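Local coordinates for periplasmic binding protein component of an ABC type zinc uptake transporter (Synechocystis sp., PDB 2OV3) that probably captures zinc in the periplasm and delivers it to an ABC-type transporter for uptake into the cell, at residues L46-L60 / K69-A83. Sequence-based numbering, arbitrary orientation.
Sequences LAALSEAEAYVLIGL and KLKAANANMKLIDSA
Leu57 and Tyr55 bury the most surface, with Met77 and Ile80 next, where strand 54-57 runs parallel to strand 78-81, the axes 4.5 Å apart and inclined by 21°. Backbone bonds set the register: Tyr55 N donates to Lys78 O and Tyr55 O accepts from Ile80 N, each at 2.7 Å, and Leu57 N donates to Ile80 O. Ile80 CD1 packs on Ala54 CB at 3.9 Å. Helix 67-73 covers one face of the Tyr55 ring through Leu70, whose CD1 stands 4.1 Å from the centroid and 18° off the normal, a CH-pi contact displaced toward the rim. The Met77 side chain extends alongside that of Tyr55; its bend at chi3 (82°) brings CE to 3.6 Å from Tyr55 CB, while SD makes an oblique Met-aromatic contact. Leu49 joins this core, its CD1 lying 3.5 Å from Leu70 CD2. Without the ring and its hydroxyl, as with an alanine here, Leu70 and Met77 would probably face a gap and Ser8 would lose its bonding partner. Further along, Leu57 presses CD1 against Leu79 CB, and its carbonyl O is gripped twice by Ser82: OG arrives at 2.7 Å in the carbonyl plane, on a lone pair, and the backbone N adds a second bond at 3.1 Å. Asp81 OD1 accepts from Ala83 N in an Asx turn. The geometry is that of a right-handed beta-alpha-beta crossover: an apolar helix-sheet core, with polar groups fixing the strand ends, just before Ile58, whose side chain comes within about 9 Å of the zinc ion.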
loop_
_atom_site.group_PDB
_atom_site.type_symbol
_atom_site.label_atom_id
_atom_site.label_comp_id
_atom_site.label_asym_id
_atom_site.label_seq_id
_atom_site.Cartn_x
_atom_site.Cartn_y
_atom_site.Cartn_z
ATOM N N LEU A 46 18.884 -4.154 11.975
ATOM C CA LEU A 46 18.491 -4.282 13.370
ATOM C C LEU A 46 19.398 -3.418 14.230
ATOM O O LEU A 46 18.949 -2.791 15.203
ATOM C CB LEU A 46 18.563 -5.745 13.814
ATOM C CG LEU A 46 17.592 -6.685 13.086
ATOM C CD1 LEU A 46 17.905 -8.117 13.443
ATOM C CD2 LEU A 46 16.150 -6.335 13.435
ATOM N N ALA A 47 20.677 -3.375 13.860
ATOM C CA ALA A 47 21.662 -2.580 14.589
ATOM C C ALA A 47 21.341 -1.091 14.494
ATOM O O ALA A 47 21.379 -0.376 15.498
ATOM C CB ALA A 47 23.059 -2.859 14.048
ATOM N N ALA A 48 21.013 -0.631 13.289
ATOM C CA ALA A 48 20.693 0.782 13.070
ATOM C C ALA A 48 19.467 1.230 13.863
ATOM O O ALA A 48 19.326 2.411 14.173
ATOM C CB ALA A 48 20.473 1.038 11.598
ATOM N N LEU A 49 18.591 0.286 14.192
ATOM C CA LEU A 49 17.392 0.604 14.942
ATOM C C LEU A 49 17.657 1.240 16.300
ATOM O O LEU A 49 16.766 1.869 16.875
ATOM C CB LEU A 49 16.542 -0.646 15.129
ATOM C CG LEU A 49 15.773 -1.086 13.888
ATOM C CD1 LEU A 49 15.098 -2.423 14.156
ATOM C CD2 LEU A 49 14.734 -0.022 13.532
ATOM N N SER A 50 18.872 1.090 16.816
ATOM C CA SER A 50 19.204 1.647 18.125
ATOM C C SER A 50 19.214 3.170 18.124
ATOM O O SER A 50 19.199 3.795 19.180
ATOM C CB SER A 50 20.559 1.107 18.604
ATOM O OG SER A 50 21.639 1.657 17.869
ATOM N N GLU A 51 19.222 3.758 16.931
ATOM C CA GLU A 51 19.233 5.207 16.775
ATOM C C GLU A 51 17.836 5.748 16.475
ATOM O O GLU A 51 17.581 6.936 16.641
ATOM C CB GLU A 51 20.168 5.594 15.632
ATOM C CG GLU A 51 21.568 5.040 15.771
ATOM C CD GLU A 51 22.301 5.617 16.960
ATOM O OE1 GLU A 51 22.594 6.835 16.940
ATOM O OE2 GLU A 51 22.575 4.855 17.924
ATOM N N ALA A 52 16.934 4.879 16.027
ATOM C CA ALA A 52 15.582 5.313 15.699
ATOM C C ALA A 52 14.833 5.832 16.917
ATOM O O ALA A 52 14.689 5.129 17.920
ATOM C CB ALA A 52 14.801 4.171 15.061
ATOM N N GLU A 53 14.362 7.070 16.834
ATOM C CA GLU A 53 13.621 7.659 17.935
ATOM C C GLU A 53 12.216 7.083 17.970
ATOM O O GLU A 53 11.555 7.085 19.007
ATOM C CB GLU A 53 13.567 9.171 17.786
ATOM C CG GLU A 53 14.924 9.842 17.901
ATOM C CD GLU A 53 14.793 11.332 18.127
ATOM O OE1 GLU A 53 15.777 12.058 17.897
ATOM O OE2 GLU A 53 13.700 11.769 18.542
ATOM N N ALA A 54 11.760 6.598 16.821
ATOM C CA ALA A 54 10.446 5.983 16.711
ATOM C C ALA A 54 10.419 5.121 15.460
ATOM O O ALA A 54 11.341 5.156 14.649
ATOM C CB ALA A 54 9.364 7.055 16.626
ATOM N N TYR A 55 9.346 4.360 15.309
ATOM C CA TYR A 55 9.166 3.498 14.156
ATOM C C TYR A 55 7.691 3.572 13.775
ATOM O O TYR A 55 6.812 3.382 14.617
ATOM C CB TYR A 55 9.538 2.062 14.508
ATOM C CG TYR A 55 9.513 1.100 13.340
ATOM C CD1 TYR A 55 10.703 0.553 12.837
ATOM C CD2 TYR A 55 8.296 0.690 12.767
ATOM C CE1 TYR A 55 10.682 -0.385 11.803
ATOM C CE2 TYR A 55 8.267 -0.247 11.729
ATOM C CZ TYR A 55 9.467 -0.780 11.261
ATOM O OH TYR A 55 9.448 -1.734 10.272
ATOM N N VAL A 56 7.426 3.861 12.506
ATOM C CA VAL A 56 6.054 3.959 12.037
ATOM C C VAL A 56 5.541 2.643 11.454
ATOM O O VAL A 56 5.871 2.270 10.318
ATOM C CB VAL A 56 5.882 5.047 10.948
ATOM C CG1 VAL A 56 4.399 5.252 10.663
ATOM C CG2 VAL A 56 6.529 6.357 11.390
ATOM N N LEU A 57 4.730 1.944 12.240
ATOM C CA LEU A 57 4.141 0.688 11.809
ATOM C C LEU A 57 2.969 1.000 10.891
ATOM O O LEU A 57 2.337 2.058 11.001
ATOM C CB LEU A 57 3.607 -0.095 13.008
ATOM C CG LEU A 57 4.552 -0.429 14.165
ATOM C CD1 LEU A 57 3.735 -0.805 15.386
ATOM C CD2 LEU A 57 5.489 -1.562 13.767
ATOM N N ILE A 58 2.703 0.083 9.967
ATOM C CA ILE A 58 1.570 0.203 9.059
ATOM C C ILE A 58 0.395 -0.270 9.918
ATOM O O ILE A 58 -0.720 0.241 9.822
ATOM C CB ILE A 58 1.722 -0.738 7.821
ATOM C CG1 ILE A 58 2.517 -0.037 6.716
ATOM C CG2 ILE A 58 0.351 -1.151 7.282
ATOM C CD1 ILE A 58 3.965 -0.462 6.672
ATOM N N GLY A 59 0.683 -1.235 10.788
ATOM C CA GLY A 59 -0.331 -1.785 11.664
ATOM C C GLY A 59 -1.079 -2.910 10.978
ATOM O O GLY A 59 -0.640 -3.395 9.934
ATOM N N LEU A 60 -2.212 -3.317 11.551
ATOM C CA LEU A 60 -3.027 -4.391 10.980
ATOM C C LEU A 60 -2.219 -5.658 10.740
ATOM O O LEU A 60 -2.441 -6.377 9.765
ATOM C CB LEU A 60 -3.665 -3.908 9.683
ATOM C CG LEU A 60 -4.660 -2.780 9.930
ATOM C CD1 LEU A 60 -5.135 -2.181 8.607
ATOM C CD2 LEU A 60 -5.834 -3.312 10.711
ATOM N N LYS A 69 11.439 -8.546 16.901
ATOM C CA LYS A 69 12.839 -8.178 16.685
ATOM C C LYS A 69 13.006 -6.680 16.814
ATOM O O LYS A 69 14.059 -6.202 17.220
ATOM C CB LYS A 69 13.327 -8.627 15.311
ATOM C CG LYS A 69 13.402 -10.121 15.169
ATOM C CD LYS A 69 14.337 -10.536 14.053
ATOM C CE LYS A 69 14.057 -11.968 13.662
ATOM N NZ LYS A 69 12.609 -12.117 13.321
ATOM N N LEU A 70 11.956 -5.942 16.472
ATOM C CA LEU A 70 11.998 -4.493 16.561
ATOM C C LEU A 70 12.121 -4.045 18.007
ATOM O O LEU A 70 13.003 -3.254 18.338
ATOM C CB LEU A 70 10.746 -3.896 15.928
ATOM C CG LEU A 70 10.609 -4.134 14.418
ATOM C CD1 LEU A 70 9.266 -3.589 13.957
ATOM C CD2 LEU A 70 11.747 -3.466 13.664
ATOM N N LYS A 71 11.240 -4.549 18.869
ATOM C CA LYS A 71 11.270 -4.192 20.290
ATOM C C LYS A 71 12.578 -4.624 20.938
ATOM O O LYS A 71 13.077 -3.969 21.852
ATOM C CB LYS A 71 10.098 -4.837 21.039
ATOM C CG LYS A 71 8.782 -4.085 20.891
ATOM C CD LYS A 71 7.781 -4.473 21.985
ATOM C CE LYS A 71 7.218 -5.876 21.790
ATOM N NZ LYS A 71 6.340 -5.953 20.590
ATOM N N ALA A 72 13.123 -5.732 20.451
ATOM C CA ALA A 72 14.370 -6.268 20.966
ATOM C C ALA A 72 15.531 -5.392 20.518
ATOM O O ALA A 72 16.545 -5.285 21.207
ATOM C CB ALA A 72 14.572 -7.699 20.463
ATOM N N ALA A 73 15.389 -4.779 19.347
ATOM C CA ALA A 73 16.437 -3.911 18.838
ATOM C C ALA A 73 16.454 -2.610 19.643
ATOM O O ALA A 73 17.518 -2.052 19.907
ATOM C CB ALA A 73 16.216 -3.627 17.359
ATOM N N ASN A 74 15.274 -2.132 20.034
ATOM C CA ASN A 74 15.170 -0.906 20.826
ATOM C C ASN A 74 13.804 -0.799 21.504
ATOM O O ASN A 74 12.792 -0.563 20.843
ATOM C CB ASN A 74 15.385 0.326 19.949
ATOM C CG ASN A 74 15.534 1.598 20.760
ATOM O OD1 ASN A 74 14.973 1.722 21.852
ATOM N ND2 ASN A 74 16.284 2.562 20.224
ATOM N N ALA A 75 13.791 -0.956 22.826
ATOM C CA ALA A 75 12.560 -0.881 23.603
ATOM C C ALA A 75 12.114 0.560 23.804
ATOM O O ALA A 75 10.948 0.832 24.100
ATOM C CB ALA A 75 12.755 -1.547 24.952
ATOM N N ASN A 76 13.047 1.487 23.643
ATOM C CA ASN A 76 12.744 2.899 23.821
ATOM C C ASN A 76 12.127 3.470 22.560
ATOM O O ASN A 76 11.463 4.504 22.587
ATOM C CB ASN A 76 14.020 3.655 24.164
ATOM C CG ASN A 76 14.797 2.976 25.256
ATOM O OD1 ASN A 76 14.241 2.650 26.308
ATOM N ND2 ASN A 76 16.085 2.745 25.018
ATOM N N MET A 77 12.348 2.777 21.456
ATOM C CA MET A 77 11.816 3.200 20.176
ATOM C C MET A 77 10.290 3.264 20.239
ATOM O O MET A 77 9.643 2.269 20.550
ATOM C CB MET A 77 12.260 2.204 19.112
ATOM C CG MET A 77 11.850 2.545 17.707
ATOM S SD MET A 77 12.594 1.373 16.586
ATOM C CE MET A 77 11.437 0.011 16.722
ATOM N N LYS A 78 9.715 4.431 19.957
ATOM C CA LYS A 78 8.262 4.573 19.990
ATOM C C LYS A 78 7.633 3.943 18.754
ATOM O O LYS A 78 7.963 4.312 17.627
ATOM C CB LYS A 78 7.855 6.049 20.057
ATOM C CG LYS A 78 6.344 6.272 20.141
ATOM C CD LYS A 78 5.802 5.891 21.520
ATOM C CE LYS A 78 4.277 6.006 21.609
ATOM N NZ LYS A 78 3.572 4.962 20.806
ATOM N N LEU A 79 6.730 2.989 18.964
ATOM C CA LEU A 79 6.061 2.340 17.845
ATOM C C LEU A 79 4.805 3.128 17.511
ATOM O O LEU A 79 3.933 3.327 18.351
ATOM C CB LEU A 79 5.700 0.891 18.187
ATOM C CG LEU A 79 6.873 -0.009 18.590
ATOM C CD1 LEU A 79 6.370 -1.416 18.864
ATOM C CD2 LEU A 79 7.925 -0.009 17.486
ATOM N N ILE A 80 4.723 3.589 16.274
ATOM C CA ILE A 80 3.573 4.357 15.856
ATOM C C ILE A 80 2.668 3.496 14.973
ATOM O O ILE A 80 2.998 3.192 13.827
ATOM C CB ILE A 80 4.015 5.626 15.083
ATOM C CG1 ILE A 80 5.162 6.314 15.835
ATOM C CG2 ILE A 80 2.858 6.589 14.947
ATOM C CD1 ILE A 80 5.770 7.505 15.115
ATOM N N ASP A 81 1.540 3.078 15.533
ATOM C CA ASP A 81 0.580 2.286 14.792
ATOM C C ASP A 81 -0.193 3.301 13.982
ATOM O O ASP A 81 -1.136 3.923 14.480
ATOM C CB ASP A 81 -0.363 1.560 15.748
ATOM C CG ASP A 81 -1.381 0.688 15.029
ATOM O OD1 ASP A 81 -1.362 0.629 13.782
ATOM O OD2 ASP A 81 -2.202 0.051 15.725
ATOM N N SER A 82 0.217 3.489 12.735
ATOM C CA SER A 82 -0.448 4.461 11.887
ATOM C C SER A 82 -1.842 4.029 11.438
ATOM O O SER A 82 -2.575 4.828 10.863
ATOM C CB SER A 82 0.419 4.781 10.665
ATOM O OG SER A 82 0.523 3.661 9.815
ATOM N N ALA A 83 -2.217 2.781 11.707
ATOM C CA ALA A 83 -3.535 2.289 11.301
ATOM C C ALA A 83 -4.604 2.413 12.385
ATOM O O ALA A 83 -5.772 2.129 12.134
ATOM C CB ALA A 83 -3.434 0.832 10.861
HETATM O O HOH W 1 -3.404 -1.951 13.968
#